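Local structure of epidermin biosynthesis protein EpiD (Staphylococcus aureus, 3QJG) at residues C11-V16 / I80-A85. The protein probably catalyses the FMN-dependent oxidative decarboxylation of the C-terminal cysteine of the precursor peptide during biosynthesis of the lantibiotic epidermin. Numbering follows the deposited sequence.
Sequences CLCGSV and IIILPA. With FMN (flavin mononucleotide), chain M.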
ATOM      1  N   CYS A  11     -16.081  23.927 -17.728  1.00 20.43           N
ATOM      2  CA  CYS A  11     -15.185  22.824 -17.998  1.00 19.80           C
ATOM      3  C   CYS A  11     -13.737  23.323 -17.975  1.00 19.34           C
ATOM      4  O   CYS A  11     -13.381  24.121 -18.782  1.00 20.91           O
ATOM      5  CB  CYS A  11     -15.564  22.196 -19.345  1.00 19.57           C
ATOM      6  SG  CYS A  11     -17.316  21.623 -19.366  1.00 19.82           S
ATOM      7  N   LEU A  12     -12.914  22.849 -17.042  1.00 18.95           N
ATOM      8  CA  LEU A  12     -11.522  23.298 -16.907  1.00 18.84           C
ATOM      9  C   LEU A  12     -10.583  22.332 -17.610  1.00 17.47           C
ATOM     10  O   LEU A  12     -10.676  21.167 -17.394  1.00 17.59           O
ATOM     11  CB  LEU A  12     -11.096  23.253 -15.455  1.00 19.77           C
ATOM     12  CG  LEU A  12     -11.819  24.119 -14.477  1.00 23.93           C
ATOM     13  CD1 LEU A  12     -11.308  23.844 -13.105  1.00 22.75           C
ATOM     14  CD2 LEU A  12     -11.594  25.534 -14.957  1.00 27.03           C
ATOM     15  N   CYS A  13      -9.622  22.827 -18.344  1.00 16.94           N
ATOM     16  CA  CYS A  13      -8.673  21.950 -18.992  1.00 17.45           C
ATOM     17  C   CYS A  13      -7.254  22.137 -18.387  1.00 18.34           C
ATOM     18  O   CYS A  13      -7.041  22.984 -17.501  1.00 19.21           O
ATOM     19  CB  CYS A  13      -8.694  22.222 -20.469  1.00 16.70           C
ATOM     20  SG  CYS A  13     -10.246  21.877 -21.340  1.00 17.23           S
ATOM     21  N   GLY A  14      -6.297  21.378 -18.906  1.00 18.29           N
ATOM     22  CA  GLY A  14      -4.902  21.360 -18.441  1.00 19.50           C
ATOM     23  C   GLY A  14      -3.996  22.525 -18.837  1.00 19.63           C
ATOM     24  O   GLY A  14      -3.129  22.436 -19.751  1.00 21.48           O
ATOM     25  N   SER A  15      -4.164  23.607 -18.106  1.00 21.17           N
ATOM     26  CA  SER A  15      -3.481  24.884 -18.372  1.00 22.18           C
ATOM     27  C   SER A  15      -3.349  25.596 -17.049  1.00 22.49           C
ATOM     28  O   SER A  15      -4.205  25.431 -16.168  1.00 22.34           O
ATOM     29  CB  SER A  15      -4.359  25.734 -19.335  1.00 22.79           C
ATOM     30  OG  SER A  15      -3.865  27.038 -19.570  1.00 20.77           O
ATOM     31  N   VAL A  16      -2.339  26.453 -16.924  1.00 23.21           N
ATOM     32  CA  VAL A  16      -2.137  27.163 -15.686  1.00 24.17           C
ATOM     33  C   VAL A  16      -3.252  28.200 -15.439  1.00 24.32           C
ATOM     34  O   VAL A  16      -3.533  28.516 -14.308  1.00 23.44           O
ATOM     35  CB  VAL A  16      -0.732  27.823 -15.566  1.00 24.09           C
ATOM     36  CG1 VAL A  16      -0.680  28.714 -14.297  1.00 26.04           C
ATOM     37  CG2 VAL A  16       0.327  26.756 -15.469  1.00 24.00           C
ATOM     38  N   ILE A  80     -22.859  25.670 -21.252  1.00 17.66           N
ATOM     39  CA  ILE A  80     -21.678  24.961 -20.943  1.00 18.12           C
ATOM     40  C   ILE A  80     -20.544  25.683 -21.603  1.00 18.71           C
ATOM     41  O   ILE A  80     -20.602  25.984 -22.852  1.00 20.43           O
ATOM     42  CB  ILE A  80     -21.720  23.479 -21.464  1.00 17.40           C
ATOM     43  CG1 ILE A  80     -22.963  22.808 -20.843  1.00 17.53           C
ATOM     44  CG2 ILE A  80     -20.406  22.776 -21.146  1.00 15.94           C
ATOM     45  CD1 ILE A  80     -23.251  21.385 -21.210  1.00 13.48           C
ATOM     46  N   ILE A  81     -19.510  25.950 -20.802  1.00 18.90           N
ATOM     47  CA  ILE A  81     -18.331  26.663 -21.267  1.00 19.97           C
ATOM     48  C   ILE A  81     -17.045  25.868 -21.050  1.00 20.11           C
ATOM     49  O   ILE A  81     -16.853  25.239 -20.021  1.00 19.34           O
ATOM     50  CB  ILE A  81     -18.204  28.076 -20.670  1.00 20.88           C
ATOM     51  CG1 ILE A  81     -17.754  28.118 -19.207  1.00 20.64           C
ATOM     52  CG2 ILE A  81     -19.572  28.876 -20.730  1.00 23.10           C
ATOM     53  CD1 ILE A  81     -17.527  29.570 -18.779  1.00 20.56           C
ATOM     54  N   ILE A  82     -16.148  25.884 -22.030  1.00 19.37           N
ATOM     55  CA  ILE A  82     -14.838  25.354 -21.767  1.00 18.59           C
ATOM     56  C   ILE A  82     -13.855  26.522 -21.514  1.00 19.77           C
ATOM     57  O   ILE A  82     -13.545  27.324 -22.418  1.00 20.28           O
ATOM     58  CB  ILE A  82     -14.366  24.421 -22.883  1.00 18.81           C
ATOM     59  CG1 ILE A  82     -15.490  23.479 -23.311  1.00 19.66           C
ATOM     60  CG2 ILE A  82     -13.168  23.635 -22.401  1.00 16.71           C
ATOM     61  CD1 ILE A  82     -15.124  22.564 -24.408  1.00 18.68           C
ATOM     62  N   LEU A  83     -13.382  26.639 -20.275  1.00 20.10           N
ATOM     63  CA  LEU A  83     -12.545  27.776 -19.875  1.00 21.10           C
ATOM     64  C   LEU A  83     -11.597  27.384 -18.739  1.00 21.40           C
ATOM     65  O   LEU A  83     -12.064  27.026 -17.639  1.00 22.58           O
ATOM     66  CB  LEU A  83     -13.421  28.961 -19.428  1.00 21.17           C
ATOM     67  CG  LEU A  83     -12.646  30.273 -19.326  1.00 23.51           C
ATOM     68  CD1 LEU A  83     -13.533  31.503 -19.397  1.00 28.44           C
ATOM     69  CD2 LEU A  83     -11.761  30.306 -18.088  1.00 21.97           C
ATOM     70  N   PRO A  84     -10.278  27.415 -18.993  1.00 21.89           N
ATOM     71  CA  PRO A  84      -9.559  27.589 -20.276  1.00 21.88           C
ATOM     72  C   PRO A  84      -9.681  26.336 -21.129  1.00 21.31           C
ATOM     73  O   PRO A  84      -9.686  25.236 -20.578  1.00 21.76           O
ATOM     74  CB  PRO A  84      -8.113  27.720 -19.854  1.00 22.78           C
ATOM     75  CG  PRO A  84      -8.059  26.994 -18.487  1.00 23.38           C
ATOM     76  CD  PRO A  84      -9.358  27.223 -17.859  1.00 22.70           C
ATOM     77  N   ALA A  85      -9.667  26.506 -22.449  1.00 20.10           N
ATOM     78  CA  ALA A  85      -9.824  25.450 -23.377  1.00 19.33           C
ATOM     79  C   ALA A  85      -8.484  25.251 -24.006  1.00 19.58           C
ATOM     80  O   ALA A  85      -8.003  26.179 -24.657  1.00 19.22           O
ATOM     81  CB  ALA A  85     -10.863  25.807 -24.497  1.00 19.02           C
TER
HETATM   82  N1  FMN M 501      -2.136  23.178 -23.265  1.00 19.25           N
HETATM   83  C2  FMN M 501      -2.968  24.104 -23.842  1.00 18.85           C
HETATM   84  O2  FMN M 501      -3.578  23.812 -24.864  1.00 21.60           O
HETATM   85  N3  FMN M 501      -3.087  25.349 -23.314  1.00 14.63           N
HETATM   86  C4  FMN M 501      -2.392  25.708 -22.200  1.00 18.59           C
HETATM   87  O4  FMN M 501      -2.553  26.841 -21.813  1.00 19.96           O
HETATM   88  C4A FMN M 501      -1.528  24.802 -21.589  1.00 19.44           C
HETATM   89  N5  FMN M 501      -0.810  25.113 -20.453  1.00 21.16           N
HETATM   90  C5A FMN M 501      -0.033  24.168 -19.863  1.00 18.74           C
HETATM   91  C6  FMN M 501       0.728  24.501 -18.751  1.00 18.34           C
HETATM   92  C7  FMN M 501       1.521  23.544 -18.152  1.00 20.55           C
HETATM   93  C7M FMN M 501       2.334  23.840 -16.926  1.00 17.59           C
HETATM   94  C8  FMN M 501       1.570  22.254 -18.695  1.00 21.85           C
HETATM   95  C8M FMN M 501       2.459  21.176 -18.124  1.00 22.60           C
HETATM   96  C9  FMN M 501       0.856  21.936 -19.832  1.00 19.71           C
HETATM   97  C9A FMN M 501       0.045  22.890 -20.429  1.00 20.65           C
HETATM   98  N10 FMN M 501      -0.655  22.566 -21.590  1.00 19.14           N
HETATM   99  C10 FMN M 501      -1.435  23.521 -22.146  1.00 20.69           C
HETATM  100  C1' FMN M 501      -0.622  21.213 -22.253  1.00 15.69           C
HETATM  101  C2' FMN M 501      -1.889  20.425 -21.933  1.00 15.22           C
HETATM  102  O2' FMN M 501      -2.118  20.407 -20.511  1.00 13.51           O
HETATM  103  C3' FMN M 501      -1.721  19.090 -22.562  1.00 16.21           C
HETATM  104  O3' FMN M 501      -1.671  19.186 -24.006  1.00 18.10           O
HETATM  105  C4' FMN M 501      -2.833  18.133 -22.130  1.00 16.48           C
HETATM  106  O4' FMN M 501      -2.737  16.911 -22.842  1.00 16.60           O
HETATM  107  C5' FMN M 501      -4.201  18.644 -22.436  1.00 18.76           C
HETATM  108  O5' FMN M 501      -5.097  17.766 -21.779  1.00 18.79           O
HETATM  109  P   FMN M 501      -6.637  18.165 -21.546  1.00 22.71           P
HETATM  110  O1P FMN M 501      -7.386  16.883 -21.358  1.00 21.17           O
HETATM  111  O2P FMN M 501      -7.121  18.918 -22.743  1.00 20.44           O
HETATM  112  O3P FMN M 501      -6.958  18.879 -20.301  1.00 17.54           O
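C11 pairs with I82 as neighbours on two parallel strands. Its N-H donates to I81 O at 2.8 Å, almost in line with that carbonyl, and its own C11 O receives L83 N at 2.9 Å, the donor tilted 19° from the carbonyl plane. Beyond this pair the strands part: the peptide bond before P84 is cis, the chain turns a corner, and only a weak bond from C13 N to P84 O continues the pairing.

C13 shows how a small side chain fits this junction. Its CB lies 3.2 Å from P84 O and also borders the phosphate oxygen O3P of FMN. With SG anti to the carbonyl carbon (chi1 -64°), the sulfur runs back beside the backbone N and lies close to P84 O as well as to the CG2 branch of I82, 3.6 Å from SG, with T89 of helix 87-94 packed against both side chains. C11 SG likewise touches a CG2 methyl, that of I80, on the face covered by helix 101-107; slim, apolar cysteines and branched isoleucines suit this buried layer. L12 points its CB away, yet the CD2 branch reaches back over the corner to L83 O and, obliquely, to P84 CD.

Past the strand end the chain serves the cofactor. G14 N donates to FMN O3P at 2.9 Å, and G14, with no side chain, lets the ribityl chain lie close against the backbone. S15 rests its CB against P84 CG, while OG, anti to the backbone N (chi1 175°), donates to flavin O4 at 2.6 Å.

Adjacent parallel strands whose C-terminal ends diverge into loops that cradle phosphate and flavin are characteristic of the Rossmann-like flavoprotein fold of the EpiD family of cysteine decarboxylases.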